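Local structure of alkaline phosphatase (Thermus thermophilus, 7KWD) at residues P121-F125 with F126-K130; V225-G229 with H230-E234; E249-Q252 with A253-R257. The protein probably hydrolyses phosphate monoesters as a homodimeric alkaline phosphatase that depends on bound zinc and magnesium ions. All blocks are in the same frame, centred on the assembly; numbering follows the deposited sequence.

All three contacts are short-range and lie in series along the alkaline phosphatase chain. Contact 1 begins helix 125-131, contact 2 is the loop between strand 222-225 and helix 234-239, and contact 3 is the middle of helix 247-259. Contacts 2 and 3 have centres 17 Å apart and touch where Phe226 CE2 lies 3.8 Å from Met250 SD. Contact 1 stands apart, its nearest atoms about 11 Å from contact 3 and about 17 Å from contact 2. The metal site is closest to contact 2: the His230 side chain is about 8 Å from the magnesium ion, against about 13 Å for the side chains of Phe126 and Met250.

Contact 1. Residues P121-F125 with F126-K130; sequences PLKPF and FAAAK
Helix 125-131 of the alkaline phosphatase fold starts here, with Pro124 as its N-cap residue and Ala128 closing the first turn on it. A proline suits the place: no acceptor in the helix waits for the N-H of an N-cap residue, so the missing hydrogen costs nothing. Its carbonyl does the work: Ala128 N donates to Pro124 O over 3.2 Å, while Ala127 N adds a weak, bent bond to the same oxygen. The bond after it runs from Ala129 N to Phe125 O, 2.9 Å. Ala128 and Ala129 carry only a methyl, each CB lying near Phe125 O (3.4 and 3.6 Å), and are buried against Tyr472 and Val266 respectively. Ala127 CB rests 4.0 Å from Pro124 CD. The extended chain of Lys123 passes alongside the helix start, bringing CE to 4.0 Å from Ala128 CA, and its ammonium group continues to a salt bridge with Glu131. Phe126 meets Phe152 edge-to-face and packs on strands 135-140 and 265-271. CG of Phe125 stands anti to the backbone N (chi1 -171°), CG of Phe126 anti to the carbonyl carbon; the rings therefore head different ways and touch at their near edges, Phe125 CD2 3.9 Å from Phe126 CD1.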
# COMPACT_ATOMS: atom_id res chain seq x y z
N PRO A 121 -29.59 7.98 14.57
CA PRO A 121 -29.44 6.62 14.07
C PRO A 121 -29.48 6.61 12.55
O PRO A 121 -30.14 7.42 11.91
CB PRO A 121 -30.65 5.87 14.66
CG PRO A 121 -31.66 6.92 14.86
CD PRO A 121 -30.86 8.14 15.33
N LEU A 122 -28.74 5.66 12.00
CA LEU A 122 -28.69 5.40 10.58
C LEU A 122 -29.30 4.03 10.31
O LEU A 122 -29.29 3.17 11.19
CB LEU A 122 -27.26 5.45 10.06
CG LEU A 122 -26.41 6.64 10.55
CD1 LEU A 122 -24.96 6.51 10.12
CD2 LEU A 122 -27.02 7.94 10.02
N LYS A 123 -29.81 3.85 9.11
CA LYS A 123 -30.37 2.56 8.75
C LYS A 123 -29.34 1.82 7.92
O LYS A 123 -29.04 2.27 6.80
CB LYS A 123 -31.66 2.72 7.96
CG LYS A 123 -32.41 1.43 7.68
CD LYS A 123 -33.72 1.80 7.00
CE LYS A 123 -34.51 0.62 6.54
NZ LYS A 123 -35.77 1.08 5.86
N PRO A 124 -28.76 0.74 8.41
CA PRO A 124 -27.71 0.05 7.66
C PRO A 124 -28.29 -0.97 6.68
O PRO A 124 -29.41 -1.45 6.83
CB PRO A 124 -26.90 -0.66 8.76
CG PRO A 124 -27.92 -0.93 9.87
CD PRO A 124 -29.05 0.07 9.71
N PHE A 125 -27.46 -1.32 5.71
CA PHE A 125 -27.96 -1.93 4.48
C PHE A 125 -28.59 -3.29 4.72
O PHE A 125 -29.59 -3.63 4.07
CB PHE A 125 -26.84 -2.05 3.43
CG PHE A 125 -27.35 -2.46 2.11
CD1 PHE A 125 -28.07 -1.57 1.34
CD2 PHE A 125 -27.21 -3.77 1.66
CE1 PHE A 125 -28.63 -1.96 0.13
CE2 PHE A 125 -27.76 -4.16 0.46
CZ PHE A 125 -28.48 -3.25 -0.29
N PHE A 126 -28.03 -4.12 5.59
CA PHE A 126 -28.65 -5.44 5.73
C PHE A 126 -29.99 -5.35 6.46
O PHE A 126 -30.85 -6.24 6.31
CB PHE A 126 -27.72 -6.42 6.45
CG PHE A 126 -26.63 -7.00 5.57
CD1 PHE A 126 -26.39 -6.49 4.30
CD2 PHE A 126 -25.88 -8.07 6.02
CE1 PHE A 126 -25.39 -7.06 3.48
CE2 PHE A 126 -24.87 -8.63 5.21
CZ PHE A 126 -24.63 -8.12 3.95
N ALA A 127 -30.20 -4.31 7.27
CA ALA A 127 -31.53 -4.09 7.82
C ALA A 127 -32.52 -3.74 6.71
O ALA A 127 -33.64 -4.29 6.65
CB ALA A 127 -31.44 -3.00 8.90
N ALA A 128 -32.12 -2.88 5.78
CA ALA A 128 -32.96 -2.60 4.64
C ALA A 128 -33.25 -3.86 3.84
O ALA A 128 -34.36 -4.05 3.34
CB ALA A 128 -32.30 -1.58 3.72
N ALA A 129 -32.25 -4.73 3.69
CA ALA A 129 -32.41 -5.94 2.89
C ALA A 129 -33.39 -6.90 3.56
O ALA A 129 -34.25 -7.49 2.90
CB ALA A 129 -31.04 -6.63 2.72
N LYS A 130 -33.27 -7.06 4.87
CA LYS A 130 -34.20 -7.91 5.61
C LYS A 130 -35.63 -7.38 5.48
O LYS A 130 -36.56 -8.15 5.25
CB LYS A 130 -33.79 -8.00 7.07
CG LYS A 130 -34.74 -8.96 7.82
CD LYS A 130 -34.35 -9.17 9.26
CE LYS A 130 -33.67 -10.50 9.44
NZ LYS A 130 -34.64 -11.62 9.35

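Contact 2. Residues V225-G229 with H230-E234; sequences VFADG and HVPYE
The carbonyl of His230 looks back across the loop at the methyl of Ala227, whose CB is 3.5 Å from His230 O; a small apolar group suits this place, where the two arms of the loop come near each other. The His230 side chain itself leaves the turn from beside Gly229, its neighbour in the chain. From CB, CG stands anti to the carbonyl carbon, beside the backbone N (chi1 -54°), and the imidazole leads away from 225-229 toward the metal site. ND1, next to CG, is hydrogen-bonded to the backbone N of Thr143, which should fix the ring's rotation and suggests that ND1 acts as the acceptor. The ring also meets His146 edge-to-face and His276 with the planes at about 50°. His230 thus lies beside His146, a predicted magnesium ligand, and may help to position it; its side chain is about 8 Å from the magnesium ion. This is the loop that leads from strand 222-225 to helix 234-239 in the alkaline phosphatase fold. Gly229 bends the chain just before His230 with a psi of -132°, a value uncommon for residues that carry a side chain. A water bridges the turn: it accepts from Gly229 N at 2.8 Å and donates to His230 O at 2.9 Å. The rigid ring of Pro232 flanks the methyl of Ala227, with Ala227 CB 4.2 Å from Pro232 CD.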
# COMPACT_ATOMS: atom_id res chain seq x y z
N VAL A 225 -21.27 -20.03 17.84
CA VAL A 225 -20.33 -19.25 18.63
C VAL A 225 -19.26 -20.23 19.09
O VAL A 225 -19.57 -21.18 19.81
CB VAL A 225 -21.02 -18.56 19.82
CG1 VAL A 225 -20.09 -17.70 20.58
CG2 VAL A 225 -22.18 -17.67 19.36
N PHE A 226 -18.02 -20.02 18.65
CA PHE A 226 -17.02 -21.07 18.70
C PHE A 226 -15.81 -20.79 19.57
O PHE A 226 -14.94 -21.67 19.68
CB PHE A 226 -16.55 -21.35 17.26
CG PHE A 226 -17.67 -21.71 16.35
CD1 PHE A 226 -18.21 -22.99 16.36
CD2 PHE A 226 -18.22 -20.76 15.52
CE1 PHE A 226 -19.28 -23.32 15.51
CE2 PHE A 226 -19.28 -21.05 14.69
CZ PHE A 226 -19.82 -22.34 14.67
N ALA A 227 -15.73 -19.62 20.20
CA ALA A 227 -14.66 -19.27 21.11
C ALA A 227 -15.18 -18.26 22.12
O ALA A 227 -16.23 -17.63 21.91
CB ALA A 227 -13.44 -18.70 20.36
N ASP A 228 -14.44 -18.10 23.22
CA ASP A 228 -14.86 -17.14 24.23
C ASP A 228 -14.87 -15.73 23.64
O ASP A 228 -15.84 -14.99 23.82
CB ASP A 228 -13.95 -17.15 25.46
CG ASP A 228 -14.54 -16.32 26.59
OD1 ASP A 228 -15.56 -16.76 27.16
OD2 ASP A 228 -14.02 -15.23 26.87
N GLY A 229 -13.75 -15.36 22.97
CA GLY A 229 -13.62 -14.11 22.24
C GLY A 229 -13.53 -14.35 20.74
O GLY A 229 -14.32 -15.12 20.19
N HIS A 230 -12.56 -13.73 20.07
CA HIS A 230 -12.43 -13.96 18.63
C HIS A 230 -12.05 -15.40 18.34
O HIS A 230 -11.43 -16.08 19.17
CB HIS A 230 -11.36 -13.06 18.03
CG HIS A 230 -11.56 -11.62 18.34
ND1 HIS A 230 -12.70 -10.94 17.98
CD2 HIS A 230 -10.76 -10.71 18.95
CE1 HIS A 230 -12.60 -9.68 18.37
NE2 HIS A 230 -11.43 -9.52 18.95
N VAL A 231 -12.45 -15.88 17.17
CA VAL A 231 -12.01 -17.21 16.73
C VAL A 231 -10.50 -17.20 16.56
O VAL A 231 -9.94 -16.16 16.14
CB VAL A 231 -12.71 -17.61 15.42
CG1 VAL A 231 -12.32 -19.02 15.00
CG2 VAL A 231 -14.20 -17.49 15.60
N PRO A 232 -9.79 -18.27 16.91
CA PRO A 232 -8.33 -18.27 16.74
C PRO A 232 -7.89 -18.02 15.30
O PRO A 232 -8.55 -18.42 14.33
CB PRO A 232 -7.93 -19.69 17.20
CG PRO A 232 -9.01 -20.08 18.20
CD PRO A 232 -10.28 -19.43 17.69
N TYR A 233 -6.72 -17.39 15.18
CA TYR A 233 -6.04 -17.28 13.90
C TYR A 233 -5.93 -18.62 13.19
O TYR A 233 -5.70 -19.66 13.82
CB TYR A 233 -4.65 -16.71 14.11
CG TYR A 233 -4.57 -15.31 14.61
CD1 TYR A 233 -4.82 -14.25 13.75
CD2 TYR A 233 -4.19 -15.04 15.93
CE1 TYR A 233 -4.71 -12.92 14.20
CE2 TYR A 233 -4.08 -13.74 16.39
CZ TYR A 233 -4.35 -12.68 15.52
OH TYR A 233 -4.26 -11.38 15.93
N GLU A 234 -6.04 -18.57 11.86
CA GLU A 234 -5.76 -19.75 11.05
C GLU A 234 -4.43 -20.43 11.42
O GLU A 234 -4.36 -21.66 11.49
CB GLU A 234 -5.75 -19.37 9.56
CG GLU A 234 -5.39 -20.51 8.61
CD GLU A 234 -6.40 -21.65 8.57
OE1 GLU A 234 -7.56 -21.52 9.06
OE2 GLU A 234 -6.01 -22.72 8.07
O HOH W 1 -11.29 -16.44 22.03

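Contact 3. Residues E249-Q252 with A253-R257; sequences EMVQ and AALPR
Val251 and Leu255 sit side by side on the buried face of helix 247-259, a helix of the alkaline phosphatase fold that packs on strands 135-140 and 265-271 and on helix 283-306. Val251 O receives Leu255 N at 2.9 Å with an N-H...O angle of 167°, a nearly straight bond. Ala253 N is held less firmly, sharing weak bonds between Glu249 O and Met250 O. Ala254 N gives its main bond to Met250 O over 3.1 Å and a weak one to Val251 O, so both of these carbonyls have a weak second donor. The regular pattern breaks at Pro256, whose nitrogen carries no hydrogen: Gln252 O gets no N-H from that position, ring carbon CD of Pro256 presses to 2.9 Å from Gln252 O, and the helix is kinked there. Apolar branches suit the buried side, Val251 CG1 lying 4.3 Å from Leu255 CD2, while the small Ala254 packs against strand 176-178. At the polar side Glu249 OE1 accepts from Ser246 N. Arginine has donors enough for several carbonyls: in Arg257 NE donates to Ala219 O, NH2 weakly to Ser217 O, and NH1 turns back along the helix to Ala253 O, 2.9 Å away at the guanidinium edge and in its plane.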
# COMPACT_ATOMS: atom_id res chain seq x y z
N GLU A 249 -15.18 -23.40 6.83
CA GLU A 249 -16.18 -24.30 7.43
C GLU A 249 -17.43 -23.53 7.82
O GLU A 249 -18.55 -24.05 7.73
CB GLU A 249 -15.60 -25.02 8.65
CG GLU A 249 -14.71 -26.22 8.28
CD GLU A 249 -13.90 -26.81 9.45
OE1 GLU A 249 -13.47 -26.08 10.38
OE2 GLU A 249 -13.67 -28.03 9.41
N MET A 250 -17.26 -22.31 8.31
CA MET A 250 -18.42 -21.50 8.69
C MET A 250 -19.20 -21.07 7.45
O MET A 250 -20.43 -21.18 7.43
CB MET A 250 -17.95 -20.29 9.51
CG MET A 250 -17.54 -20.66 10.94
SD MET A 250 -17.25 -19.28 12.04
CE MET A 250 -15.69 -18.74 11.74
N VAL A 251 -18.52 -20.62 6.39
CA VAL A 251 -19.24 -20.28 5.16
C VAL A 251 -19.96 -21.51 4.58
O VAL A 251 -21.11 -21.40 4.12
CB VAL A 251 -18.27 -19.66 4.14
CG1 VAL A 251 -18.97 -19.44 2.83
CG2 VAL A 251 -17.73 -18.30 4.66
N GLN A 252 -19.31 -22.68 4.59
CA GLN A 252 -19.97 -23.88 4.03
C GLN A 252 -21.31 -24.14 4.71
O GLN A 252 -22.25 -24.62 4.06
CB GLN A 252 -19.07 -25.11 4.18
CG GLN A 252 -17.82 -25.04 3.35
CD GLN A 252 -16.90 -26.24 3.54
OE1 GLN A 252 -16.33 -26.46 4.63
NE2 GLN A 252 -16.68 -26.99 2.46
N ALA A 253 -21.42 -23.81 6.00
CA ALA A 253 -22.69 -24.00 6.70
C ALA A 253 -23.68 -22.90 6.36
O ALA A 253 -24.89 -23.15 6.29
CB ALA A 253 -22.46 -24.06 8.22
N ALA A 254 -23.21 -21.67 6.18
CA ALA A 254 -24.14 -20.56 6.01
C ALA A 254 -24.69 -20.50 4.59
O ALA A 254 -25.88 -20.22 4.40
CB ALA A 254 -23.45 -19.24 6.35
N LEU A 255 -23.85 -20.72 3.61
CA LEU A 255 -24.22 -20.42 2.23
C LEU A 255 -25.42 -21.23 1.79
O LEU A 255 -26.40 -20.64 1.30
CB LEU A 255 -23.00 -20.66 1.35
CG LEU A 255 -22.91 -20.02 -0.02
CD1 LEU A 255 -23.19 -18.54 -0.02
CD2 LEU A 255 -21.47 -20.32 -0.52
N PRO A 256 -25.44 -22.55 1.93
CA PRO A 256 -26.64 -23.30 1.51
C PRO A 256 -27.90 -22.90 2.24
O PRO A 256 -28.98 -22.96 1.63
CB PRO A 256 -26.27 -24.76 1.79
CG PRO A 256 -25.04 -24.73 2.67
CD PRO A 256 -24.37 -23.41 2.47
N ARG A 257 -27.83 -22.48 3.52
CA ARG A 257 -29.03 -22.06 4.22
C ARG A 257 -29.57 -20.76 3.65
O ARG A 257 -30.77 -20.61 3.41
CB ARG A 257 -28.74 -21.88 5.71
CG ARG A 257 -28.38 -23.18 6.40
CD ARG A 257 -27.91 -22.95 7.84
NE ARG A 257 -28.06 -24.16 8.65
CZ ARG A 257 -27.19 -25.16 8.68
NH1 ARG A 257 -26.09 -25.14 7.95
NH2 ARG A 257 -27.42 -26.21 9.45